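Local coordinates for ribonuclease P protein component 3 (Thermococcus kodakarensis KOD1, PDB 3WYZ) that probably serves as a protein subunit of ribonuclease P, the RNA-based enzyme that cleaves precursor tRNAs to generate their mature 5'-ends, at residues 148-151 against 152-156; 208-211 against 212-216. All coordinates share one frame; numbering follows the deposited sequence.

Interaction 1: residues 148-151 against 152-156; sequences NPYG and RAQIL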
loop_
_atom_site.group_PDB
_atom_site.type_symbol
_atom_site.label_atom_id
_atom_site.label_comp_id
_atom_site.label_asym_id
_atom_site.label_seq_id
_atom_site.Cartn_x
_atom_site.Cartn_y
_atom_site.Cartn_z
ATOM N N ASN A 148 20.058 -6.144 4.718
ATOM C CA ASN A 148 21.276 -6.730 4.150
ATOM C C ASN A 148 20.903 -7.714 3.041
ATOM O O ASN A 148 19.724 -8.034 2.889
ATOM C CB ASN A 148 22.120 -7.407 5.246
ATOM C CG ASN A 148 21.353 -8.464 6.029
ATOM O OD1 ASN A 148 20.465 -9.137 5.503
ATOM N ND2 ASN A 148 21.707 -8.620 7.300
ATOM N N PRO A 149 21.892 -8.182 2.254
ATOM C CA PRO A 149 21.636 -9.136 1.176
ATOM C C PRO A 149 20.791 -10.354 1.564
ATOM O O PRO A 149 19.976 -10.809 0.760
ATOM C CB PRO A 149 23.042 -9.565 0.767
ATOM C CG PRO A 149 23.857 -8.343 0.976
ATOM C CD PRO A 149 23.255 -7.628 2.157
ATOM N N TYR A 150 20.977 -10.869 2.776
ATOM C CA TYR A 150 20.167 -11.987 3.254
ATOM C C TYR A 150 18.713 -11.554 3.408
ATOM O O TYR A 150 17.805 -12.201 2.872
ATOM C CB TYR A 150 20.685 -12.517 4.594
ATOM C CG TYR A 150 19.824 -13.614 5.168
ATOM C CD1 TYR A 150 19.976 -14.929 4.749
ATOM C CD2 TYR A 150 18.846 -13.338 6.118
ATOM C CE1 TYR A 150 19.182 -15.939 5.259
ATOM C CE2 TYR A 150 18.042 -14.345 6.629
ATOM C CZ TYR A 150 18.221 -15.645 6.199
ATOM O OH TYR A 150 17.436 -16.659 6.696
ATOM N N GLY A 151 18.506 -10.466 4.147
ATOM C CA GLY A 151 17.168 -9.927 4.386
ATOM C C GLY A 151 16.429 -9.528 3.118
ATOM O O GLY A 151 15.221 -9.718 3.018
ATOM N N ARG A 152 17.148 -8.976 2.148
ATOM C CA ARG A 152 16.548 -8.613 0.863
ATOM C C ARG A 152 16.083 -9.848 0.093
ATOM O O ARG A 152 15.018 -9.834 -0.530
ATOM C CB ARG A 152 17.521 -7.813 0.001
ATOM C CG ARG A 152 17.838 -6.432 0.552
ATOM C CD ARG A 152 18.274 -5.471 -0.543
ATOM N NE ARG A 152 19.361 -6.005 -1.361
ATOM C CZ ARG A 152 20.658 -5.933 -1.057
ATOM N NH1 ARG A 152 21.070 -5.341 0.068
ATOM N NH2 ARG A 152 21.550 -6.461 -1.890
ATOM N N ALA A 153 16.883 -10.910 0.139
ATOM C CA ALA A 153 16.539 -12.161 -0.531
ATOM C C ALA A 153 15.314 -12.833 0.095
ATOM O O ALA A 153 14.548 -13.488 -0.604
ATOM C CB ALA A 153 17.730 -13.105 -0.519
ATOM N N GLN A 154 15.125 -12.672 1.404
ATOM C CA GLN A 154 13.942 -13.220 2.075
ATOM C C GLN A 154 12.699 -12.432 1.665
ATOM O O GLN A 154 11.666 -13.012 1.328
ATOM C CB GLN A 154 14.075 -13.171 3.600
ATOM C CG GLN A 154 15.369 -13.721 4.183
ATOM C CD GLN A 154 15.831 -15.005 3.524
ATOM O OE1 GLN A 154 16.906 -15.056 2.896
ATOM N NE2 GLN A 154 15.030 -16.055 3.663
ATOM N N ILE A 155 12.810 -11.108 1.702
ATOM C CA ILE A 155 11.722 -10.216 1.297
ATOM C C ILE A 155 11.348 -10.443 -0.170
ATOM O O ILE A 155 10.172 -10.578 -0.491
ATOM C CB ILE A 155 12.090 -8.725 1.499
ATOM C CG1 ILE A 155 12.340 -8.391 2.987
ATOM C CG2 ILE A 155 10.995 -7.820 0.950
ATOM C CD1 ILE A 155 11.104 -8.390 3.869
ATOM N N LEU A 156 12.345 -10.490 -1.051
ATOM C CA LEU A 156 12.094 -10.686 -2.485
ATOM C C LEU A 156 11.368 -12.001 -2.760
ATOM O O LEU A 156 10.458 -12.035 -3.601
ATOM C CB LEU A 156 13.390 -10.628 -3.297
ATOM C CG LEU A 156 13.975 -9.225 -3.492
ATOM C CD1 LEU A 156 15.440 -9.286 -3.912
ATOM C CD2 LEU A 156 13.169 -8.419 -4.499
#

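Interaction 2: residues 208-211 against 212-216; sequences SLNF and YPRTI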
loop_
_atom_site.group_PDB
_atom_site.type_symbol
_atom_site.label_atom_id
_atom_site.label_comp_id
_atom_site.label_asym_id
_atom_site.label_seq_id
_atom_site.Cartn_x
_atom_site.Cartn_y
_atom_site.Cartn_z
ATOM N N SER A 208 0.713 -1.477 -12.530
ATOM C CA SER A 208 0.792 -1.298 -11.080
ATOM C C SER A 208 1.052 0.153 -10.638
ATOM O O SER A 208 0.795 0.505 -9.484
ATOM C CB SER A 208 1.865 -2.219 -10.494
ATOM O OG SER A 208 1.532 -3.578 -10.723
ATOM N N LEU A 209 1.576 0.985 -11.534
ATOM C CA LEU A 209 1.748 2.416 -11.266
ATOM C C LEU A 209 0.741 3.295 -12.014
ATOM O O LEU A 209 0.607 4.479 -11.712
ATOM C CB LEU A 209 3.162 2.854 -11.639
ATOM C CG LEU A 209 4.313 2.289 -10.806
ATOM C CD1 LEU A 209 5.633 2.815 -11.350
ATOM C CD2 LEU A 209 4.158 2.634 -9.327
ATOM N N ASN A 210 0.027 2.717 -12.973
ATOM C CA ASN A 210 -0.850 3.486 -13.853
ATOM C C ASN A 210 -2.307 3.081 -13.648
ATOM O O ASN A 210 -3.072 3.788 -12.975
ATOM C CB ASN A 210 -0.396 3.294 -15.310
ATOM C CG ASN A 210 -1.166 4.154 -16.299
ATOM O OD1 ASN A 210 -2.268 4.632 -16.023
ATOM N ND2 ASN A 210 -0.579 4.353 -17.474
ATOM N N PHE A 211 -2.677 1.923 -14.184
ATOM C CA PHE A 211 -4.078 1.516 -14.254
ATOM C C PHE A 211 -4.710 1.222 -12.896
ATOM O O PHE A 211 -5.824 1.664 -12.625
ATOM C CB PHE A 211 -4.216 0.300 -15.173
ATOM C CG PHE A 211 -5.597 -0.265 -15.214
ATOM C CD1 PHE A 211 -6.605 0.388 -15.911
ATOM C CD2 PHE A 211 -5.896 -1.448 -14.551
ATOM C CE1 PHE A 211 -7.891 -0.129 -15.948
ATOM C CE2 PHE A 211 -7.177 -1.968 -14.585
ATOM C CZ PHE A 211 -8.177 -1.307 -15.282
ATOM N N TYR A 212 -4.015 0.469 -12.052
ATOM C CA TYR A 212 -4.585 0.051 -10.769
ATOM C C TYR A 212 -4.719 1.172 -9.742
ATOM O O TYR A 212 -5.711 1.211 -9.020
ATOM C CB TYR A 212 -3.812 -1.131 -10.184
ATOM C CG TYR A 212 -4.079 -2.420 -10.923
ATOM C CD1 TYR A 212 -5.304 -3.068 -10.808
ATOM C CD2 TYR A 212 -3.122 -2.974 -11.762
ATOM C CE1 TYR A 212 -5.557 -4.241 -11.491
ATOM C CE2 TYR A 212 -3.371 -4.142 -12.458
ATOM C CZ TYR A 212 -4.586 -4.774 -12.318
ATOM O OH TYR A 212 -4.828 -5.941 -13.006
ATOM N N PRO A 213 -3.727 2.075 -9.655
ATOM C CA PRO A 213 -3.914 3.267 -8.830
ATOM C C PRO A 213 -5.098 4.139 -9.284
ATOM O O PRO A 213 -5.816 4.684 -8.441
ATOM C CB PRO A 213 -2.590 4.009 -9.003
ATOM C CG PRO A 213 -1.596 2.925 -9.214
ATOM C CD PRO A 213 -2.318 1.917 -10.063
ATOM N N ARG A 214 -5.301 4.255 -10.597
ATOM C CA ARG A 214 -6.447 4.990 -11.157
ATOM C C ARG A 214 -7.803 4.427 -10.714
ATOM O O ARG A 214 -8.784 5.161 -10.610
ATOM C CB ARG A 214 -6.385 4.998 -12.686
ATOM C CG ARG A 214 -5.397 5.993 -13.284
ATOM C CD ARG A 214 -5.032 5.626 -14.724
ATOM N NE ARG A 214 -6.202 5.240 -15.518
ATOM C CZ ARG A 214 -6.169 4.513 -16.637
ATOM N NH1 ARG A 214 -5.020 4.076 -17.146
ATOM N NH2 ARG A 214 -7.305 4.223 -17.261
ATOM N N THR A 215 -7.852 3.125 -10.461
ATOM C CA THR A 215 -9.060 2.453 -9.972
ATOM C C THR A 215 -9.422 2.830 -8.529
ATOM O O THR A 215 -10.549 2.592 -8.091
ATOM C CB THR A 215 -8.881 0.919 -10.094
ATOM O OG1 THR A 215 -8.651 0.589 -11.470
ATOM C CG2 THR A 215 -10.095 0.147 -9.596
ATOM N N ILE A 216 -8.468 3.408 -7.798
ATOM C CA ILE A 216 -8.627 3.719 -6.371
ATOM C C ILE A 216 -8.686 5.225 -6.083
ATOM O O ILE A 216 -9.522 5.674 -5.291
ATOM C CB ILE A 216 -7.453 3.122 -5.556
ATOM C CG1 ILE A 216 -7.340 1.615 -5.814
ATOM C CG2 ILE A 216 -7.622 3.403 -4.067
ATOM C CD1 ILE A 216 -5.995 1.029 -5.440
#

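Interaction 1: residues 148-151 against 152-156
Arg152 folds back over the first turn of its own helix and lays its guanidinium across Pro149. One face of the group rests over Pro149 CA, and NH1 comes to 3.8 Å from CD of the Pro149 ring. The bend that makes this possible is at chi3 (-52°), which turns the end of the arginine back toward the start of the helix, where NH1 also makes a weak hydrogen bond to Ala147 O.

That start is a classic N-cap. Asn148 stands just before the helix, and its OD1 accepts from Gly151 N at 2.7 Å, with the carbonyl aimed almost straight at the donor. Its backbone serves too: Arg152 N reaches Asn148 O at 2.8 Å, the opening i to i+4 bond of the helix. The next three follow in step, from Ala153 N to Pro149 O, Gln154 N to Tyr150 O and Ile155 N to Gly151 O. Pro149, with no N-H to offer, fits naturally in the first turn, where a backbone N-H would have no carbonyl a turn earlier in the helix to bond.

On another side of the turn Tyr150 and Gln154 pair up. The tyrosine has CG anti to the backbone N (chi1 176°), which swings its ring over the glutamine one turn on. CG of Gln154 lies 4.0 Å from the Tyr150 ring centroid in a CH-pi contact, and the amide stacks on the ring with the planes 14° apart.

All this is at the surface, at the beginning of helix 149-168, which follows strand 136-140 and helix 142-145 in the chain and leads to strand 173-176; Arg152, Ile155 and Leu156 lean on Leu144 of the short helix 142-145.

Interaction 2: residues 208-211 against 212-216
Phe211 has its CG anti to the backbone N (chi1 175°), while Tyr212 holds CG anti to its carbonyl carbon (chi1 -73°), and these two settings bring the neighbouring rings into a T-shaped pair. The edge of Phe211 points at the face of Tyr212, with CD2 over the middle of the tyrosine ring and the centroids 5.2 Å apart.

Arg214 reaches back along Asn210, the two side chains side by side. NH1 gives a nearly straight bond of 3.0 Å to Asn210 OD1, which lies in the guanidinium plane, although the donor stands well above the plane of the amide. Phe211 CD1 sits over one guanidinium face, 4.1 Å from Arg214 NH2, and Phe8 adds a cation-pi contact. With an alanine in place of Arg214, Asn210 OD1 would probably lose this donor, and Phe8 its cation-pi partner.

The stretch links helices 202-209 and 211-217 near the C terminus of the chain, in a TIM barrel-like fold. Pro213 is wedged into the junction, its CG 3.4 Å from Ser208 O, and its ring also packs on Val14 and Met16 of strand 14-18.

Phe211 O is shared by Thr215, taking a bond from OG1 at 3.2 Å and a weak one from the backbone N. Arg214 N bonds to Asn210 O at 3.3 Å. Tyr212 touches Arg173 of strand 173-176.

How the interactions relate
Interactions 1 and 2 are separate local contacts of one chain, their centres 27 Å apart and their nearest atoms about 14 Å apart, too far apart to touch. Residues 148-156 start the helix that leads into strand 173-176; residues 208-216 come later and pack against that same strand and strand 14-18, the two outermost strands of the parallel sheet. Interaction 1 is the more peripheral, about 20 Å from the chain centre against 12 Å for interaction 2, which is partly buried. Neither holds a ligand or a known catalytic residue, in keeping with an enzyme whose catalytic component is RNA.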